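Protein UTR4 (Saccharomyces cerevisiae, PDB 2G80) probably catalyses, with magnesium, the enolisation and then the dephosphorylation of 2,3-diketo-5-methylthiopentyl-1-phosphate to an acireductone in the methionine salvage pathway. Local coordinates at residues 78-83 / 100-105; 137-142 / 200-205; 146-151 / 178-183. One frame throughout, in Å; residues are numbered along the deposited sequence.

In the fold
Contact 1 lies at the surface, in the helical cap between strand 33-36 and strand 140-143, and shares no element with the other two; its chemistry is mainly a methyl group against a ring. Contacts 2 and 3 are built on the parallel sheet, each joining a strand to a helix or helix end, and both are partly buried. They touch: strands 140-143 and 177-179 are neighbours, and Phe179 of contact 3 packs on both Phe141 and Ile200 of contact 2. The centre of contact 2, a ring and an arginine on a carbonyl, lies about 18 Å from that of the chain; the centre of contact 3, near the active site and richer in directed hydrogen bonds, about 8 Å.

Contact 1: 78-83 / 100-105; sequences SQFHID and VKDPIL
Phe80 and Ile104 form the tight part of this contact. The CG2 methyl of Ile104 sits over the centre of one face of the Phe80 ring, 3.7 Å from the ring centroid and only 10° off the normal, a well-directed CH-pi contact. The methyl is anti to the backbone N of Ile104, while CG1 lies beside that N (chi1 -53°), and the two branches thereby serve different partners: CG2 goes to the ring, and CG1 carries CD1 across to Gln79. A beta-branched residue suits this place because one side chain covers both neighbours. Phe80 CZ also comes within 3.8 Å of Leu105 N.

The pair joins the turn after helix 72-78, a type I turn from Ser78 to His81, to the start of helix 103-118 in the all-helical insert between strand 33-36 and strand 140-143, the position of the C1-type cap in HAD phosphatases. Helix 85-97 connects the two segments and offers Leu88 to Phe80. Leu108 of helix 103-118 also touches the ring. Asp102 is the N-cap of helix 103-118. Its OD1 accepts from Ile104 N at 3.0 Å, met from above the carboxylate plane, as suits a short capping side chain. The other oxygen, OD2, lies at the ring's edge, 3.6 Å from Phe80 CE1, with ring and carboxylate planes 83° apart; a carboxylate oxygen there faces the slightly positive C-H rim.

The looser side belongs to Gln79. Glutamine suits this exposed position, since its CB can lie on the isoleucine while the chain ends in a polar amide. The Gln79 side chain crosses that of Ile104 at about a right angle, laying CB 3.7 Å from Ile104 CD1, and Gln79 OE1 comes within 3.3 Å of Ile104 CD1.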
loop_
_atom_site.group_PDB
_atom_site.type_symbol
_atom_site.label_atom_id
_atom_site.label_comp_id
_atom_site.label_asym_id
_atom_site.label_seq_id
_atom_site.Cartn_x
_atom_site.Cartn_y
_atom_site.Cartn_z
ATOM N N SER A 78 0.712 3.844 -24.872
ATOM C CA SER A 78 -0.266 4.234 -25.879
ATOM C C SER A 78 -1.628 4.615 -25.271
ATOM O O SER A 78 -2.318 5.453 -25.835
ATOM C CB SER A 78 -0.453 3.145 -26.948
ATOM O OG SER A 78 -1.007 1.973 -26.344
ATOM N N GLN A 79 -1.989 4.032 -24.124
ATOM C CA GLN A 79 -3.258 4.357 -23.439
ATOM C C GLN A 79 -3.345 5.745 -22.776
ATOM O O GLN A 79 -4.374 6.074 -22.192
ATOM C CB GLN A 79 -3.651 3.243 -22.479
ATOM C CG GLN A 79 -3.943 1.940 -23.242
ATOM C CD GLN A 79 -4.777 0.958 -22.443
ATOM O OE1 GLN A 79 -4.501 0.693 -21.280
ATOM N NE2 GLN A 79 -5.800 0.389 -23.087
ATOM N N PHE A 80 -2.265 6.528 -22.820
ATOM C CA PHE A 80 -2.318 7.949 -22.443
ATOM C C PHE A 80 -2.894 8.767 -23.595
ATOM O O PHE A 80 -3.393 9.866 -23.353
ATOM C CB PHE A 80 -0.951 8.509 -22.059
ATOM C CG PHE A 80 -0.442 8.009 -20.759
ATOM C CD1 PHE A 80 -1.030 8.452 -19.562
ATOM C CD2 PHE A 80 0.621 7.108 -20.699
ATOM C CE1 PHE A 80 -0.559 8.015 -18.321
ATOM C CE2 PHE A 80 1.108 6.668 -19.483
ATOM C CZ PHE A 80 0.509 7.121 -18.272
ATOM N N HIS A 81 -2.813 8.234 -24.821
ATOM C CA HIS A 81 -3.302 8.874 -26.054
ATOM C C HIS A 81 -2.603 10.183 -26.424
ATOM O O HIS A 81 -3.232 11.093 -26.974
ATOM C CB HIS A 81 -4.859 9.022 -26.059
ATOM C CG HIS A 81 -5.567 7.736 -25.783
ATOM N ND1 HIS A 81 -5.542 6.675 -26.664
ATOM C CD2 HIS A 81 -6.255 7.313 -24.700
ATOM C CE1 HIS A 81 -6.208 5.660 -26.139
ATOM N NE2 HIS A 81 -6.666 6.028 -24.957
ATOM N N ILE A 82 -1.300 10.244 -26.144
ATOM C CA ILE A 82 -0.428 11.376 -26.473
ATOM C C ILE A 82 0.734 10.812 -27.307
ATOM O O ILE A 82 1.567 10.066 -26.784
ATOM C CB ILE A 82 0.158 12.065 -25.222
ATOM C CG1 ILE A 82 -0.953 12.564 -24.301
ATOM C CG2 ILE A 82 1.097 13.222 -25.656
ATOM C CD1 ILE A 82 -0.453 13.011 -22.931
ATOM N N ASP A 83 0.782 11.189 -28.578
ATOM C CA ASP A 83 1.787 10.716 -29.525
ATOM C C ASP A 83 3.133 11.425 -29.428
ATOM O O ASP A 83 4.172 10.771 -29.629
ATOM C CB ASP A 83 1.251 10.809 -30.960
ATOM C CG ASP A 83 -0.017 9.970 -31.177
ATOM O OD1 ASP A 83 -0.320 9.074 -30.348
ATOM O OD2 ASP A 83 -0.721 10.220 -32.179
ATOM N N VAL A 100 -2.218 12.660 -9.311
ATOM C CA VAL A 100 -3.417 12.293 -10.050
ATOM C C VAL A 100 -3.556 10.780 -10.084
ATOM O O VAL A 100 -2.633 10.090 -10.463
ATOM C CB VAL A 100 -3.422 12.867 -11.500
ATOM C CG1 VAL A 100 -4.703 12.442 -12.251
ATOM C CG2 VAL A 100 -3.297 14.387 -11.470
ATOM N N LYS A 101 -4.737 10.293 -9.723
ATOM C CA LYS A 101 -5.061 8.857 -9.731
ATOM C C LYS A 101 -5.607 8.483 -11.127
ATOM O O LYS A 101 -6.806 8.506 -11.371
ATOM C CB LYS A 101 -6.061 8.532 -8.600
ATOM C CG LYS A 101 -5.683 9.100 -7.205
ATOM C CD LYS A 101 -4.205 8.840 -6.819
ATOM C CE LYS A 101 -3.906 9.212 -5.361
ATOM N NZ LYS A 101 -4.283 10.617 -5.024
ATOM N N ASP A 102 -4.690 8.210 -12.046
ATOM C CA ASP A 102 -4.983 7.774 -13.416
ATOM C C ASP A 102 -4.562 6.297 -13.420
ATOM O O ASP A 102 -3.408 6.022 -13.104
ATOM C CB ASP A 102 -4.177 8.639 -14.422
ATOM C CG ASP A 102 -4.267 8.170 -15.892
ATOM O OD1 ASP A 102 -4.866 7.122 -16.221
ATOM O OD2 ASP A 102 -3.667 8.866 -16.749
ATOM N N PRO A 103 -5.476 5.356 -13.795
ATOM C CA PRO A 103 -5.110 3.926 -13.830
ATOM C C PRO A 103 -4.003 3.545 -14.837
ATOM O O PRO A 103 -3.340 2.528 -14.650
ATOM C CB PRO A 103 -6.436 3.226 -14.227
ATOM C CG PRO A 103 -7.181 4.230 -14.945
ATOM C CD PRO A 103 -6.872 5.540 -14.239
ATOM N N ILE A 104 -3.823 4.329 -15.890
ATOM C CA ILE A 104 -2.777 4.062 -16.872
ATOM C C ILE A 104 -1.429 4.405 -16.228
ATOM O O ILE A 104 -0.446 3.710 -16.492
ATOM C CB ILE A 104 -3.006 4.806 -18.237
ATOM C CG1 ILE A 104 -4.420 4.517 -18.782
ATOM C CG2 ILE A 104 -1.897 4.417 -19.244
ATOM C CD1 ILE A 104 -4.771 2.999 -18.939
ATOM N N LEU A 105 -1.395 5.463 -15.402
ATOM C CA LEU A 105 -0.210 5.821 -14.609
ATOM C C LEU A 105 0.158 4.687 -13.640
ATOM O O LEU A 105 1.316 4.291 -13.586
ATOM C CB LEU A 105 -0.427 7.110 -13.797
ATOM C CG LEU A 105 0.762 7.587 -12.927
ATOM C CD1 LEU A 105 1.948 7.883 -13.807
ATOM C CD2 LEU A 105 0.404 8.815 -12.079
#

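Contact 2: 137-142 / 200-205; sequences KKRVFI and IGAKAS
Phe141 receives Ile200 on one face of its ring, joining strand 140-143 of the parallel HAD-type sheet to the end of helix 190-200, which packs against that sheet. Ile200 CG1 stands over the ring centre, 3.8 Å from the centroid and 6° off the normal, and CD1 continues toward the CD2 side of the ring. The isoleucine chain is extended at chi2 (-179°), which carries CD1 across the face. A flat ring gives such a chain a broad apolar surface in a buried place.

Beside the ring, Arg139 reaches the carbonyl at the helix end. Its NH2 donates to Ile200 O at 3.3 Å, and NH1 adds a weak bond to the same oxygen. That oxygen lies in the guanidinium plane, although the donor stands above the carbonyl plane. A cation there would probably be favoured by the helix's negative end.

Further out, Phe141 CE2 lies over one face of the guanidinium, and Thr33 OG1 also bonds NH2. Were Phe141 replaced by an alanine, Ile200 CG1 and CD1 would probably lose the face they rest on, and the Arg139 guanidinium its ring neighbour. Strand 33-36 pairs with the backbones of Arg139 and Phe141, fixing where both side chains start. At the guanidinium edge, Ala202 CB lies 3.8 Å from Arg139 NH2.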
loop_
_atom_site.group_PDB
_atom_site.type_symbol
_atom_site.label_atom_id
_atom_site.label_comp_id
_atom_site.label_asym_id
_atom_site.label_seq_id
_atom_site.Cartn_x
_atom_site.Cartn_y
_atom_site.Cartn_z
ATOM N N LYS A 137 0.106 -14.047 13.277
ATOM C CA LYS A 137 -1.341 -14.025 13.348
ATOM C C LYS A 137 -1.930 -14.949 12.276
ATOM O O LYS A 137 -1.437 -15.003 11.164
ATOM C CB LYS A 137 -1.884 -12.601 13.238
ATOM C CG LYS A 137 -1.488 -11.677 14.392
ATOM C CD LYS A 137 -1.920 -12.205 15.746
ATOM C CE LYS A 137 -1.643 -11.231 16.830
ATOM N NZ LYS A 137 -2.127 -11.827 18.096
ATOM N N LYS A 138 -3.011 -15.638 12.619
ATOM C CA LYS A 138 -3.618 -16.596 11.707
ATOM C C LYS A 138 -4.387 -16.045 10.530
ATOM O O LYS A 138 -4.366 -16.646 9.468
ATOM C CB LYS A 138 -4.411 -17.626 12.511
ATOM C CG LYS A 138 -3.375 -18.581 13.110
ATOM C CD LYS A 138 -3.845 -19.388 14.175
ATOM C CE LYS A 138 -2.679 -20.088 14.807
ATOM N NZ LYS A 138 -1.796 -20.860 13.915
ATOM N N ARG A 139 -5.050 -14.910 10.701
ATOM C CA ARG A 139 -5.817 -14.314 9.616
ATOM C C ARG A 139 -5.499 -12.833 9.500
ATOM O O ARG A 139 -5.850 -12.041 10.367
ATOM C CB ARG A 139 -7.307 -14.617 9.743
ATOM C CG ARG A 139 -7.632 -16.124 9.689
ATOM C CD ARG A 139 -8.747 -16.429 8.695
ATOM N NE ARG A 139 -9.903 -15.577 8.951
ATOM C CZ ARG A 139 -10.844 -15.226 8.077
ATOM N NH1 ARG A 139 -10.829 -15.628 6.796
ATOM N NH2 ARG A 139 -11.815 -14.426 8.504
ATOM N N VAL A 140 -4.782 -12.497 8.433
ATOM C CA VAL A 140 -4.315 -11.138 8.159
ATOM C C VAL A 140 -4.685 -10.730 6.735
ATOM O O VAL A 140 -4.242 -11.365 5.795
ATOM C CB VAL A 140 -2.785 -11.025 8.313
ATOM C CG1 VAL A 140 -2.264 -9.606 7.877
ATOM C CG2 VAL A 140 -2.378 -11.354 9.759
ATOM N N PHE A 141 -5.436 -9.631 6.630
ATOM C CA PHE A 141 -5.860 -9.006 5.397
ATOM C C PHE A 141 -5.353 -7.565 5.335
ATOM O O PHE A 141 -5.269 -6.874 6.353
ATOM C CB PHE A 141 -7.392 -9.034 5.281
ATOM C CG PHE A 141 -7.952 -10.417 5.184
ATOM C CD1 PHE A 141 -8.220 -10.975 3.955
ATOM C CD2 PHE A 141 -8.150 -11.187 6.329
ATOM C CE1 PHE A 141 -8.721 -12.250 3.845
ATOM C CE2 PHE A 141 -8.658 -12.484 6.242
ATOM C CZ PHE A 141 -8.946 -13.019 5.009
ATOM N N ILE A 142 -5.010 -7.127 4.132
ATOM C CA ILE A 142 -4.514 -5.769 3.881
ATOM C C ILE A 142 -5.619 -4.967 3.178
ATOM O O ILE A 142 -6.359 -5.535 2.370
ATOM C CB ILE A 142 -3.221 -5.804 3.014
ATOM C CG1 ILE A 142 -2.159 -6.758 3.606
ATOM C CG2 ILE A 142 -2.607 -4.406 2.863
ATOM C CD1 ILE A 142 -1.612 -6.394 4.979
ATOM N N ILE A 200 -14.322 -11.382 3.940
ATOM C CA ILE A 200 -13.561 -12.014 5.035
ATOM C C ILE A 200 -14.360 -13.212 5.628
ATOM O O ILE A 200 -13.786 -14.262 5.891
ATOM C CB ILE A 200 -13.132 -10.934 6.122
ATOM C CG1 ILE A 200 -11.882 -10.188 5.639
ATOM C CG2 ILE A 200 -12.814 -11.523 7.485
ATOM C CD1 ILE A 200 -11.378 -9.119 6.643
ATOM N N GLY A 201 -15.672 -13.058 5.807
ATOM C CA GLY A 201 -16.485 -14.079 6.451
ATOM C C GLY A 201 -16.040 -14.115 7.903
ATOM O O GLY A 201 -15.358 -15.060 8.346
ATOM N N ALA A 202 -16.297 -13.018 8.597
ATOM C CA ALA A 202 -15.985 -12.907 10.024
ATOM C C ALA A 202 -16.972 -11.959 10.658
ATOM O O ALA A 202 -17.431 -11.018 10.005
ATOM C CB ALA A 202 -14.563 -12.425 10.241
ATOM N N LYS A 203 -17.331 -12.232 11.909
ATOM C CA LYS A 203 -18.220 -11.355 12.673
ATOM C C LYS A 203 -17.400 -10.098 12.920
ATOM O O LYS A 203 -16.223 -10.217 13.239
ATOM C CB LYS A 203 -18.611 -11.970 14.031
ATOM C CG LYS A 203 -19.463 -13.222 13.947
ATOM N N ALA A 204 -18.005 -8.922 12.725
ATOM C CA ALA A 204 -17.332 -7.622 12.951
ATOM C C ALA A 204 -16.581 -7.534 14.288
ATOM O O ALA A 204 -15.448 -7.058 14.329
ATOM C CB ALA A 204 -18.305 -6.493 12.857
ATOM N N SER A 205 -17.203 -8.042 15.347
ATOM C CA SER A 205 -16.609 -8.073 16.707
ATOM C C SER A 205 -15.300 -8.881 16.794
ATOM O O SER A 205 -14.477 -8.586 17.638
ATOM C CB SER A 205 -17.630 -8.606 17.726
ATOM O OG SER A 205 -18.113 -9.866 17.292
#

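Contact 3: 146-151 / 178-183; sequences GSVKAQ and YFDINT
Gln151 and Asp180 carry the hydrogen bonds between helix 148-156 and the end of strand 177-179, the last two elements of the beta-alpha-beta unit that opens with strand 140-143 in this HAD-like fold. The amide nitrogen of Gln151 grips two carbonyls. It donates to Phe179 O across the contact at 2.9 Å, almost straight at 174°, and to Gly146 O within its own segment at 2.8 Å. Both acceptors lie in the amide plane, each 4° out of it. A glutamine suits the site because one NH2 can tie the loop before its helix to the neighbouring strand end; its side chain also touches Ser144, predicted to bind substrate.

Two helix starts supply the capping bonds. Asp180 is the N-cap of helix 181-184: its OD1 accepts from Thr183 N, while Thr183 OG1 accepts from Asp180 N, the reciprocal pair of a capping box. CG of Asp180 lies between its backbone N and carbonyl carbon (chi1 66°), which turns OD1 toward its own helix and leaves OD2 for the other segment. OD2 takes Val148 N at 2.9 Å on its anti lone pair. One carboxylate therefore serves the first turns of two helices, and both helix starts would probably favour its negative charge. Ser147, the N-cap of helix 148-156, adds a weak capping bond from Ala150 N to its OG.

Apolar contact is made by Val148 CG1, 3.7 Å from Tyr178 CB. The other branch meets a polar group: Val148 CG2 lies 3.3 Å from Asp180 OD2, the two side chains crossing at about a right angle.

The other amide atom of Gln151 is placed differently: OE1 is buried with no polar partner in the model. It lies at the edge of the Tyr178 ring, in the ring plane, 3.5 Å from Tyr178 CD2.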
loop_
_atom_site.group_PDB
_atom_site.type_symbol
_atom_site.label_atom_id
_atom_site.label_comp_id
_atom_site.label_asym_id
_atom_site.label_seq_id
_atom_site.Cartn_x
_atom_site.Cartn_y
_atom_site.Cartn_z
ATOM N N GLY A 146 -3.499 1.738 -2.620
ATOM C CA GLY A 146 -2.773 1.073 -3.699
ATOM C C GLY A 146 -3.534 -0.154 -4.146
ATOM O O GLY A 146 -4.170 -0.822 -3.312
ATOM N N SER A 147 -3.456 -0.477 -5.442
ATOM C CA SER A 147 -4.202 -1.625 -5.997
ATOM C C SER A 147 -3.653 -2.937 -5.413
ATOM O O SER A 147 -2.504 -2.983 -4.945
ATOM C CB SER A 147 -4.109 -1.692 -7.524
ATOM O OG SER A 147 -2.835 -2.214 -7.924
ATOM N N VAL A 148 -4.455 -3.982 -5.514
ATOM C CA VAL A 148 -4.104 -5.311 -4.990
ATOM C C VAL A 148 -2.742 -5.838 -5.541
ATOM O O VAL A 148 -1.921 -6.378 -4.790
ATOM C CB VAL A 148 -5.273 -6.306 -5.239
ATOM C CG1 VAL A 148 -4.861 -7.770 -4.974
ATOM C CG2 VAL A 148 -6.483 -5.925 -4.364
ATOM N N LYS A 149 -2.524 -5.629 -6.840
ATOM C CA LYS A 149 -1.295 -6.021 -7.555
ATOM C C LYS A 149 -0.092 -5.274 -6.978
ATOM O O LYS A 149 0.948 -5.877 -6.731
ATOM C CB LYS A 149 -1.477 -5.765 -9.064
ATOM C CG LYS A 149 -0.394 -6.310 -10.001
ATOM C CD LYS A 149 -0.895 -6.295 -11.474
ATOM C CE LYS A 149 0.113 -6.882 -12.465
ATOM N NZ LYS A 149 -0.411 -6.753 -13.873
ATOM N N ALA A 150 -0.260 -3.983 -6.707
ATOM C CA ALA A 150 0.779 -3.166 -6.090
ATOM C C ALA A 150 1.111 -3.573 -4.652
ATOM O O ALA A 150 2.272 -3.512 -4.213
ATOM C CB ALA A 150 0.369 -1.685 -6.120
ATOM N N GLN A 151 0.081 -3.969 -3.900
ATOM C CA GLN A 151 0.259 -4.458 -2.524
ATOM C C GLN A 151 1.044 -5.767 -2.537
ATOM O O GLN A 151 2.011 -5.914 -1.801
ATOM C CB GLN A 151 -1.101 -4.695 -1.868
ATOM C CG GLN A 151 -1.965 -3.450 -1.659
ATOM C CD GLN A 151 -3.352 -3.774 -1.123
ATOM O OE1 GLN A 151 -3.533 -4.733 -0.368
ATOM N NE2 GLN A 151 -4.330 -2.957 -1.478
ATOM N N TYR A 178 -6.143 -9.222 0.214
ATOM C CA TYR A 178 -5.830 -7.840 -0.096
ATOM C C TYR A 178 -7.095 -7.173 -0.556
ATOM O O TYR A 178 -7.832 -7.771 -1.326
ATOM C CB TYR A 178 -4.826 -7.765 -1.261
ATOM C CG TYR A 178 -3.593 -8.595 -1.050
ATOM C CD1 TYR A 178 -3.554 -9.936 -1.461
ATOM C CD2 TYR A 178 -2.458 -8.057 -0.452
ATOM C CE1 TYR A 178 -2.399 -10.728 -1.246
ATOM C CE2 TYR A 178 -1.296 -8.839 -0.234
ATOM C CZ TYR A 178 -1.294 -10.173 -0.629
ATOM O OH TYR A 178 -0.180 -10.944 -0.426
ATOM N N PHE A 179 -7.310 -5.941 -0.120
ATOM C CA PHE A 179 -8.437 -5.131 -0.538
ATOM C C PHE A 179 -7.955 -3.744 -0.982
ATOM O O PHE A 179 -6.996 -3.200 -0.433
ATOM C CB PHE A 179 -9.475 -5.008 0.597
ATOM C CG PHE A 179 -10.076 -6.327 1.002
ATOM C CD1 PHE A 179 -11.072 -6.912 0.235
ATOM C CD2 PHE A 179 -9.645 -6.987 2.158
ATOM C CE1 PHE A 179 -11.633 -8.158 0.598
ATOM C CE2 PHE A 179 -10.207 -8.219 2.542
ATOM C CZ PHE A 179 -11.194 -8.815 1.745
ATOM N N ASP A 180 -8.613 -3.192 -1.999
ATOM C CA ASP A 180 -8.303 -1.836 -2.463
ATOM C C ASP A 180 -9.614 -1.049 -2.666
ATOM O O ASP A 180 -10.725 -1.545 -2.383
ATOM C CB ASP A 180 -7.335 -1.870 -3.695
ATOM C CG ASP A 180 -7.960 -2.489 -4.967
ATOM O OD1 ASP A 180 -9.184 -2.446 -5.168
ATOM O OD2 ASP A 180 -7.208 -3.011 -5.809
ATOM N N ILE A 181 -9.470 0.178 -3.150
ATOM C CA ILE A 181 -10.625 1.072 -3.402
ATOM C C ILE A 181 -11.561 0.449 -4.445
ATOM O O ILE A 181 -12.769 0.554 -4.306
ATOM C CB ILE A 181 -10.187 2.468 -3.897
ATOM C CG1 ILE A 181 -9.187 3.143 -2.941
ATOM C CG2 ILE A 181 -11.427 3.394 -4.223
ATOM C CD1 ILE A 181 -9.568 3.170 -1.523
ATOM N N ASN A 182 -10.997 -0.207 -5.458
ATOM C CA ASN A 182 -11.773 -0.859 -6.525
ATOM C C ASN A 182 -12.500 -2.096 -6.062
ATOM O O ASN A 182 -13.632 -2.292 -6.462
ATOM C CB ASN A 182 -10.889 -1.197 -7.749
ATOM C CG ASN A 182 -10.325 0.065 -8.448
ATOM O OD1 ASN A 182 -10.708 1.188 -8.141
ATOM N ND2 ASN A 182 -9.420 -0.138 -9.396
ATOM N N THR A 183 -11.875 -2.933 -5.227
ATOM C CA THR A 183 -12.556 -4.145 -4.744
ATOM C C THR A 183 -13.648 -3.872 -3.687
ATOM O O THR A 183 -14.648 -4.585 -3.638
ATOM C CB THR A 183 -11.571 -5.185 -4.164
ATOM O OG1 THR A 183 -10.886 -4.644 -3.043
ATOM C CG2 THR A 183 -10.560 -5.649 -5.203
#